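Local coordinates for protein Exo beta-1,2-glucooligosaccharide sophorohydrolase (non-reducing end) (Parabacteroides distasonis ATCC 8503, PDB 5Z06) that hydrolyses linear beta-1,2-glucan and beta-1,2-glucooligosaccharides of four or more glucose units in exo fashion, releasing sophorose from the non-reducing end, at residues D584-T589 / P621-A626. Residues are numbered along the deposited sequence; the frame is centred on the assembly and turned at random.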
loop_
_atom_site.group_PDB
_atom_site.type_symbol
_atom_site.label_atom_id
_atom_site.label_comp_id
_atom_site.label_asym_id
_atom_site.label_seq_id
_atom_site.Cartn_x
_atom_site.Cartn_y
_atom_site.Cartn_z
ATOM N N ASP A 584 18.623 -4.979 -10.044
ATOM C CA ASP A 584 17.442 -5.752 -9.777
ATOM C C ASP A 584 16.621 -5.125 -8.643
ATOM O O ASP A 584 15.695 -5.720 -8.113
ATOM C CB ASP A 584 17.844 -7.214 -9.518
ATOM C CG ASP A 584 18.757 -7.381 -8.331
ATOM O OD1 ASP A 584 19.171 -6.371 -7.731
ATOM O OD2 ASP A 584 19.046 -8.541 -7.983
ATOM N N CYS A 585 16.962 -3.903 -8.279
ATOM C CA CYS A 585 16.281 -3.232 -7.210
ATOM C C CYS A 585 16.335 -1.755 -7.480
ATOM O O CYS A 585 17.280 -1.060 -7.103
ATOM C CB CYS A 585 16.893 -3.571 -5.864
ATOM S SG CYS A 585 15.938 -2.827 -4.528
ATOM N N TRP A 586 15.292 -1.286 -8.156
ATOM C CA TRP A 586 15.262 0.057 -8.695
ATOM C C TRP A 586 13.828 0.441 -8.949
ATOM O O TRP A 586 12.954 -0.408 -8.926
ATOM C CB TRP A 586 16.025 0.079 -10.011
ATOM C CG TRP A 586 15.360 -0.763 -11.082
ATOM C CD1 TRP A 586 15.476 -2.113 -11.262
ATOM C CD2 TRP A 586 14.461 -0.303 -12.080
ATOM N NE1 TRP A 586 14.695 -2.520 -12.337
ATOM C CE2 TRP A 586 14.062 -1.426 -12.849
ATOM C CE3 TRP A 586 13.955 0.945 -12.408
ATOM C CZ2 TRP A 586 13.191 -1.322 -13.938
ATOM C CZ3 TRP A 586 13.077 1.049 -13.488
ATOM C CH2 TRP A 586 12.710 -0.079 -14.236
ATOM N N GLY A 587 13.610 1.704 -9.276
ATOM C CA GLY A 587 12.277 2.220 -9.596
ATOM C C GLY A 587 11.761 3.089 -8.486
ATOM O O GLY A 587 10.644 2.920 -8.026
ATOM N N LEU A 588 12.573 4.050 -8.073
ATOM C CA LEU A 588 12.174 4.971 -7.061
ATOM C C LEU A 588 10.933 5.710 -7.470
ATOM O O LEU A 588 10.831 6.221 -8.586
ATOM C CB LEU A 588 13.305 5.948 -6.729
ATOM C CG LEU A 588 14.453 5.245 -5.967
ATOM C CD1 LEU A 588 15.707 6.097 -5.907
ATOM C CD2 LEU A 588 14.023 4.889 -4.564
ATOM N N THR A 589 9.982 5.754 -6.548
ATOM C CA THR A 589 8.683 6.350 -6.814
ATOM C C THR A 589 7.981 6.611 -5.470
ATOM O O THR A 589 8.523 6.360 -4.377
ATOM C CB THR A 589 7.826 5.452 -7.760
ATOM O OG1 THR A 589 6.556 6.052 -8.021
ATOM C CG2 THR A 589 7.582 4.107 -7.168
ATOM N N PRO A 621 6.744 -2.548 -19.608
ATOM C CA PRO A 621 6.726 -2.331 -21.075
ATOM C C PRO A 621 7.885 -1.516 -21.582
ATOM O O PRO A 621 8.228 -1.625 -22.734
ATOM C CB PRO A 621 5.432 -1.568 -21.319
ATOM C CG PRO A 621 4.670 -1.635 -20.068
ATOM C CD PRO A 621 5.603 -1.921 -18.944
ATOM N N TYR A 622 8.447 -0.685 -20.707
ATOM C CA TYR A 622 9.574 0.137 -21.024
ATOM C C TYR A 622 10.902 -0.581 -20.901
ATOM O O TYR A 622 11.755 -0.453 -21.757
ATOM C CB TYR A 622 9.611 1.311 -20.085
ATOM C CG TYR A 622 8.359 2.120 -20.075
ATOM C CD1 TYR A 622 7.998 2.892 -21.179
ATOM C CD2 TYR A 622 7.537 2.148 -18.958
ATOM C CE1 TYR A 622 6.848 3.647 -21.166
ATOM C CE2 TYR A 622 6.408 2.928 -18.931
ATOM C CZ TYR A 622 6.062 3.679 -20.041
ATOM O OH TYR A 622 4.935 4.489 -20.025
ATOM N N THR A 623 11.087 -1.317 -19.812
ATOM C CA THR A 623 12.390 -1.883 -19.480
ATOM C C THR A 623 12.149 -3.318 -19.033
ATOM O O THR A 623 12.311 -3.643 -17.861
ATOM C CB THR A 623 13.048 -1.060 -18.362
ATOM O OG1 THR A 623 12.152 -0.975 -17.237
ATOM C CG2 THR A 623 13.365 0.335 -18.850
ATOM N N PRO A 624 11.733 -4.177 -19.976
ATOM C CA PRO A 624 11.278 -5.504 -19.555
ATOM C C PRO A 624 12.318 -6.323 -18.820
ATOM O O PRO A 624 12.000 -6.976 -17.830
ATOM C CB PRO A 624 10.872 -6.202 -20.864
ATOM C CG PRO A 624 11.067 -5.230 -21.965
ATOM C CD PRO A 624 11.491 -3.908 -21.407
ATOM N N ASP A 625 13.548 -6.288 -19.305
ATOM C CA ASP A 625 14.593 -7.078 -18.714
ATOM C C ASP A 625 14.891 -6.537 -17.312
ATOM O O ASP A 625 14.944 -7.296 -16.368
ATOM C CB ASP A 625 15.829 -7.075 -19.609
ATOM C CG ASP A 625 16.955 -7.918 -19.049
ATOM O OD1 ASP A 625 16.731 -9.106 -18.704
ATOM O OD2 ASP A 625 18.072 -7.373 -18.963
ATOM N N ALA A 626 15.025 -5.220 -17.186
ATOM C CA ALA A 626 15.290 -4.587 -15.904
ATOM C C ALA A 626 14.130 -4.855 -14.920
ATOM O O ALA A 626 14.347 -5.145 -13.722
ATOM C CB ALA A 626 15.522 -3.078 -16.086
#
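The indole NE1 of Trp586 donates a hydrogen bond to the backbone O of Ala626 at 3.0 Å. The N-H points almost straight at the oxygen (168°), which sits in the indole plane, yet the nitrogen stands well above the plane of the carbonyl, with a C=O...N angle of 105°. The bond is therefore straight at the donor but approaches the acceptor from over the carbonyl rather than along a lone pair. Farther round the rim, CH2 lies 3.2 Å from Thr623 OG1, near the ring plane: a close carbon-to-oxygen contact, since the hydroxyl is hydrogen-bonded to a residue adjoining the segments. Ala626 CB instead packs obliquely on CZ2 (3.6 Å) from one side of that plane. Thr623 holds the N-cap position of helix 624-636 without a side-chain capping bond. This glycoamylase-like region of the GH144 enzyme belongs to the six-hairpin clan, characterised by an (alpha/alpha)6 barrel; here the contact joins the loop between helix 556-573 and strand 590-592 to a helix start. Trp586 CG lies between its backbone N and carbonyl carbon, and chi2 of -83° turns the indole roughly perpendicular to the CA-CB-CG plane; together they present NE1 and the six-membered ring to Ala626 and Thr623. Helix 556-573 lines the same buried junction: Cys571 touches Trp586, Ala564 Thr623 and Gln568 Ala626. Asn633 ND2 hydrogen-bonds to Asp584 O, another link between loop and helix.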